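Phosphoribosyl-AMP cyclohydrolase (Medicago truncatula, PDB 7BGM) catalyses the second and third steps of histidine biosynthesis in plants, as a bifunctional phosphoribosyl-ATP pyrophosphohydrolase and phosphoribosyl-AMP cyclohydrolase. Local coordinates at residues A23-T28 against G90-P95; S48-F53 against F71-D76. One frame throughout, in Å; residues are numbered along the deposited sequence.

Contact 1 of 2, residues A23-T28 against G90-P95; sequences AQNVDT and GKPDGP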
loop_
_atom_site.group_PDB
_atom_site.type_symbol
_atom_site.label_atom_id
_atom_site.label_comp_id
_atom_site.label_asym_id
_atom_site.label_seq_id
_atom_site.Cartn_x
_atom_site.Cartn_y
_atom_site.Cartn_z
ATOM N N ALA A 23 -8.984 -6.448 4.129
ATOM C CA ALA A 23 -8.376 -5.603 5.150
ATOM C C ALA A 23 -7.035 -5.079 4.664
ATOM O O ALA A 23 -6.175 -5.863 4.208
ATOM C CB ALA A 23 -8.209 -6.358 6.469
ATOM N N GLN A 24 -6.823 -3.766 4.839
ATOM C CA GLN A 24 -5.642 -3.098 4.298
ATOM C C GLN A 24 -5.057 -2.190 5.372
ATOM O O GLN A 24 -5.801 -1.473 6.058
ATOM C CB GLN A 24 -5.989 -2.281 3.024
ATOM C CG GLN A 24 -4.755 -1.547 2.459
ATOM C CD GLN A 24 -5.059 -0.835 1.169
ATOM O OE1 GLN A 24 -6.160 -0.276 1.003
ATOM N NE2 GLN A 24 -4.071 -0.815 0.241
ATOM N N ASN A 25 -3.731 -2.224 5.522
ATOM C CA ASN A 25 -3.028 -1.398 6.514
ATOM C C ASN A 25 -3.172 0.083 6.142
ATOM O O ASN A 25 -2.756 0.500 5.055
ATOM C CB ASN A 25 -1.559 -1.830 6.566
ATOM C CG ASN A 25 -0.768 -1.121 7.675
ATOM O OD1 ASN A 25 -0.773 0.101 7.782
ATOM N ND2 ASN A 25 -0.105 -1.908 8.530
ATOM N N VAL A 26 -3.798 0.865 7.034
ATOM C CA VAL A 26 -4.070 2.292 6.800
ATOM C C VAL A 26 -2.789 3.110 6.634
ATOM O O VAL A 26 -2.782 4.150 5.940
ATOM C CB VAL A 26 -4.927 2.853 7.952
ATOM C CG1 VAL A 26 -4.170 2.819 9.277
ATOM C CG2 VAL A 26 -5.401 4.313 7.618
ATOM N N ASP A 27 -1.691 2.676 7.273
ATOM C CA ASP A 27 -0.461 3.461 7.210
ATOM C C ASP A 27 0.409 3.078 6.018
ATOM O O ASP A 27 1.102 3.940 5.467
ATOM C CB ASP A 27 0.349 3.314 8.498
ATOM C CG ASP A 27 -0.228 4.136 9.656
ATOM O OD1 ASP A 27 -0.773 5.249 9.406
ATOM O OD2 ASP A 27 -0.107 3.704 10.824
ATOM N N THR A 28 0.398 1.809 5.581
ATOM C CA THR A 28 1.358 1.387 4.558
ATOM C C THR A 28 0.737 0.944 3.257
ATOM O O THR A 28 1.439 0.958 2.224
ATOM C CB THR A 28 2.195 0.211 5.046
ATOM O OG1 THR A 28 1.340 -0.940 5.186
ATOM C CG2 THR A 28 2.844 0.555 6.361
ATOM N N GLY A 90 -7.463 -0.096 8.044
ATOM C CA GLY A 90 -7.276 -0.123 9.483
ATOM C C GLY A 90 -5.858 -0.401 9.925
ATOM O O GLY A 90 -4.968 -0.651 9.118
ATOM N N LYS A 91 -5.664 -0.364 11.247
ATOM C CA LYS A 91 -4.360 -0.504 11.865
ATOM C C LYS A 91 -4.317 -1.824 12.621
ATOM O O LYS A 91 -5.075 -1.990 13.593
ATOM C CB LYS A 91 -4.086 0.669 12.823
ATOM C CG LYS A 91 -2.665 0.664 13.462
ATOM C CD LYS A 91 -1.582 1.047 12.414
ATOM C CE LYS A 91 -0.193 1.154 13.028
ATOM N NZ LYS A 91 0.868 1.498 12.059
ATOM N N PRO A 92 -3.445 -2.766 12.262
ATOM C CA PRO A 92 -3.411 -4.046 12.988
ATOM C C PRO A 92 -2.662 -3.912 14.299
ATOM O O PRO A 92 -1.675 -3.180 14.388
ATOM C CB PRO A 92 -2.659 -4.988 12.037
ATOM C CG PRO A 92 -1.820 -4.066 11.212
ATOM C CD PRO A 92 -2.583 -2.767 11.077
ATOM N N ASP A 93 -3.159 -4.617 15.320
ATOM C CA ASP A 93 -2.477 -4.722 16.617
ATOM C C ASP A 93 -1.266 -5.655 16.599
ATOM O O ASP A 93 -0.463 -5.654 17.554
ATOM C CB ASP A 93 -3.462 -5.225 17.678
ATOM C CG ASP A 93 -4.414 -4.151 18.152
ATOM O OD1 ASP A 93 -4.137 -2.965 17.900
ATOM O OD2 ASP A 93 -5.421 -4.502 18.805
ATOM N N GLY A 94 -1.164 -6.516 15.601
ATOM C CA GLY A 94 -0.093 -7.487 15.507
ATOM C C GLY A 94 -0.259 -8.264 14.212
ATOM O O GLY A 94 -1.074 -7.909 13.360
ATOM N N PRO A 95 0.535 -9.316 14.022
ATOM C CA PRO A 95 0.485 -10.055 12.753
ATOM C C PRO A 95 -0.908 -10.600 12.457
ATOM O O PRO A 95 -1.600 -11.130 13.329
ATOM C CB PRO A 95 1.515 -11.179 12.952
ATOM C CG PRO A 95 1.934 -11.125 14.353
ATOM C CD PRO A 95 1.531 -9.857 14.957
#
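K91 NZ is gripped by two carboxylates, those of D27 and, from helix 208-218, E209. Within the contact, K91 NZ lies 2.7 Å from D27 OD2 in a salt bridge that uses the anti lone pair of that oxygen. The other D27 oxygen, OD1, is taken by R216 of helix 208-218 and by S127 of the second subunit. K91 bends at chi2 (72°), which turns its otherwise extended chain towards D27. Nearer the backbone, V26 CG1 packs 4.1 Å from K91 CB and lies against the G90 peptide.

The backbones meet at G90. G90 N donates to Q24 O at 2.9 Å, and V26 N returns a bond to G90 O at 2.8 Å. N25 shapes the chain that follows. Its OD1 accepts D27 N at 2.8 Å, in the carbonyl plane, and T28 N at 3.0 Å, from above that plane. Its ND2 reaches E209 and passes 3.7 Å from P92 CD, the two side chains crossing at about a right angle. Replacing N25 with an alanine would probably leave D27 N and T28 N without their common acceptor and free the turn that presents D27 to K91.

The arrangement is a parallel beta bridge, N25 with G90, between strands 19-25 and 85-92, in which N25 also opens an Asx turn.

Contact 2 of 2, residues S48-F53 against F71-D76; sequences SRKATF and FINVHD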
loop_
_atom_site.group_PDB
_atom_site.type_symbol
_atom_site.label_atom_id
_atom_site.label_comp_id
_atom_site.label_asym_id
_atom_site.label_seq_id
_atom_site.Cartn_x
_atom_site.Cartn_y
_atom_site.Cartn_z
ATOM N N SER A 48 -18.254 -1.585 15.935
ATOM C CA SER A 48 -17.171 -1.930 16.856
ATOM C C SER A 48 -15.826 -1.360 16.432
ATOM O O SER A 48 -14.890 -1.355 17.249
ATOM C CB SER A 48 -17.015 -3.457 16.982
ATOM O OG SER A 48 -16.433 -4.022 15.812
ATOM N N ARG A 49 -15.713 -0.916 15.180
ATOM C CA ARG A 49 -14.448 -0.486 14.577
ATOM C C ARG A 49 -13.379 -1.570 14.661
ATOM O O ARG A 49 -12.188 -1.269 14.746
ATOM C CB ARG A 49 -13.968 0.818 15.218
ATOM C CG ARG A 49 -15.049 1.892 15.274
ATOM C CD ARG A 49 -15.404 2.351 13.872
ATOM N NE ARG A 49 -16.014 3.676 13.875
ATOM C CZ ARG A 49 -15.309 4.804 13.898
ATOM N NH1 ARG A 49 -13.979 4.758 13.913
ATOM N NH2 ARG A 49 -15.925 5.977 13.903
ATOM N N LYS A 50 -13.788 -2.845 14.622
ATOM C CA LYS A 50 -12.879 -3.982 14.525
ATOM C C LYS A 50 -13.286 -4.813 13.318
ATOM O O LYS A 50 -14.476 -5.113 13.156
ATOM C CB LYS A 50 -12.930 -4.789 15.827
ATOM C CG LYS A 50 -12.348 -3.986 16.950
ATOM C CD LYS A 50 -12.277 -4.755 18.241
ATOM C CE LYS A 50 -11.604 -3.895 19.280
ATOM N NZ LYS A 50 -11.185 -4.734 20.449
ATOM N N ALA A 51 -12.314 -5.158 12.463
ATOM C CA ALA A 51 -12.617 -5.893 11.229
ATOM C C ALA A 51 -13.326 -7.206 11.541
ATOM O O ALA A 51 -12.775 -8.070 12.235
ATOM C CB ALA A 51 -11.334 -6.172 10.418
ATOM N N THR A 52 -14.529 -7.379 10.980
ATOM C CA THR A 52 -15.393 -8.520 11.256
ATOM C C THR A 52 -15.841 -9.133 9.938
ATOM O O THR A 52 -16.149 -8.413 8.975
ATOM C CB THR A 52 -16.592 -8.071 12.114
ATOM O OG1 THR A 52 -16.100 -7.521 13.339
ATOM C CG2 THR A 52 -17.508 -9.241 12.439
ATOM N N PHE A 53 -15.891 -10.469 9.913
ATOM C CA PHE A 53 -16.079 -11.247 8.693
ATOM C C PHE A 53 -17.139 -12.299 8.942
ATOM O O PHE A 53 -17.547 -12.551 10.082
ATOM C CB PHE A 53 -14.770 -11.936 8.247
ATOM C CG PHE A 53 -13.652 -10.974 7.973
ATOM C CD1 PHE A 53 -13.479 -10.417 6.702
ATOM C CD2 PHE A 53 -12.774 -10.618 8.991
ATOM C CE1 PHE A 53 -12.449 -9.487 6.457
ATOM C CE2 PHE A 53 -11.750 -9.711 8.764
ATOM C CZ PHE A 53 -11.558 -9.154 7.481
ATOM N N PHE A 71 -6.263 -7.583 16.683
ATOM C CA PHE A 71 -7.390 -6.905 16.055
ATOM C C PHE A 71 -6.928 -5.974 14.941
ATOM O O PHE A 71 -5.809 -5.443 14.947
ATOM C CB PHE A 71 -8.177 -6.084 17.075
ATOM C CG PHE A 71 -8.821 -6.919 18.166
ATOM C CD1 PHE A 71 -9.997 -7.624 17.911
ATOM C CD2 PHE A 71 -8.241 -7.030 19.422
ATOM C CE1 PHE A 71 -10.613 -8.397 18.878
ATOM C CE2 PHE A 71 -8.844 -7.814 20.417
ATOM C CZ PHE A 71 -10.036 -8.527 20.133
ATOM N N ILE A 72 -7.811 -5.745 13.988
ATOM C CA ILE A 72 -7.587 -4.701 12.980
ATOM C C ILE A 72 -8.541 -3.568 13.295
ATOM O O ILE A 72 -9.763 -3.691 13.113
ATOM C CB ILE A 72 -7.752 -5.217 11.542
ATOM C CG1 ILE A 72 -6.793 -6.397 11.278
ATOM C CG2 ILE A 72 -7.538 -4.059 10.512
ATOM C CD1 ILE A 72 -7.274 -7.273 10.078
ATOM N N ASN A 73 -7.974 -2.439 13.742
ATOM C CA ASN A 73 -8.745 -1.296 14.191
ATOM C C ASN A 73 -9.100 -0.446 12.983
ATOM O O ASN A 73 -8.210 0.121 12.333
ATOM C CB ASN A 73 -7.946 -0.474 15.188
ATOM C CG ASN A 73 -7.555 -1.277 16.387
ATOM O OD1 ASN A 73 -8.414 -1.675 17.183
ATOM N ND2 ASN A 73 -6.258 -1.569 16.512
ATOM N N VAL A 74 -10.386 -0.368 12.676
ATOM C CA VAL A 74 -10.840 0.160 11.401
ATOM C C VAL A 74 -10.934 1.688 11.438
ATOM O O VAL A 74 -11.645 2.265 12.270
ATOM C CB VAL A 74 -12.172 -0.475 10.992
ATOM C CG1 VAL A 74 -12.635 0.153 9.703
ATOM C CG2 VAL A 74 -11.944 -1.983 10.773
ATOM N N HIS A 75 -10.238 2.333 10.492
ATOM C CA HIS A 75 -10.241 3.788 10.320
ATOM C C HIS A 75 -11.250 4.270 9.277
ATOM O O HIS A 75 -11.768 5.392 9.381
ATOM C CB HIS A 75 -8.860 4.261 9.868
ATOM C CG HIS A 75 -7.852 4.329 10.963
ATOM N ND1 HIS A 75 -7.585 3.274 11.813
ATOM C CD2 HIS A 75 -7.022 5.327 11.330
ATOM C CE1 HIS A 75 -6.648 3.636 12.675
ATOM N NE2 HIS A 75 -6.286 4.872 12.399
ATOM N N ASP A 76 -11.526 3.463 8.258
ATOM C CA ASP A 76 -12.497 3.832 7.240
ATOM C C ASP A 76 -12.904 2.559 6.529
ATOM O O ASP A 76 -12.198 1.544 6.603
ATOM C CB ASP A 76 -11.971 4.852 6.238
ATOM C CG ASP A 76 -13.101 5.844 5.747
ATOM O OD1 ASP A 76 -14.328 5.478 5.674
ATOM O OD2 ASP A 76 -12.743 6.993 5.428
HETATM O O HOH W 1 -10.866 -0.353 17.099
HETATM O O HOH W 2 -10.406 -7.052 13.899
#
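K50 stretches across to F71 and sets its ammonium group over the face of the ring. K50 NZ is 3.7 Å from the centroid of the F71 ring and only 4° off the ring normal, a well-centred cation-pi contact. The lysine is extended beyond CG, with CG anti to the carbonyl carbon (chi1 -67°). This carries CD along the ring as well, 3.7 Å from F71 CD1. T63 of strand 60-63 touches both side chains.

A51 points toward the other segment and packs on I72 and V74. A51 CB meets I72 CB at 3.9 Å. V74 has CG2 anti to its carbonyl carbon, and this methyl presses towards A51 N at 3.6 Å. The R49 side chain, bent at chi2, passes V74 O, which sits obliquely to the guanidinium. F110 of the second subunit packs on both R49 and V74.

The backbone bonds lie between these side chains. V74 N donates to R49 O at 2.9 Å. A51 N donates to I72 O at 3.0 Å. Water 1 donates to both R49 O and N73 OD1, so it ties the asparagine to the same carbonyl. N73 ND2 turns instead to D93. Water 2 bridges A51 O and I72 N, where the two chains have drawn apart. S48 OG accepts K50 N in an ST turn as the chain leaves helix 39-48, and R49 takes a positive phi there.

The result is a single beta bridge, K50 with N73, joining the exit of helix 39-48 to strand 72-74. It lies beside K64 and G65, two residues seen to bind AMP in this protein, with I72 touching K64.

Overall arrangement
Contact 2 is nested along the chain inside the loop closed by contact 1, and their centres are 10 Å apart. Strand 85-92 links them. It pairs in parallel with strand 19-25 at contact 1 and antiparallel with strand 72-74, which belongs to contact 2. The two sites also touch directly: K91 N lies 2.8 Å from N73 O, a probable hydrogen bond, and A23 packs on I72. Contact 1 is buried and faces helix 208-218, so it joins the cyclohydrolase sheet to this helix near the C-terminus. Contact 2 is partly exposed and borders nucleotide-binding residues. Both contacts touch the second subunit, which places this sheet at the dimer interface.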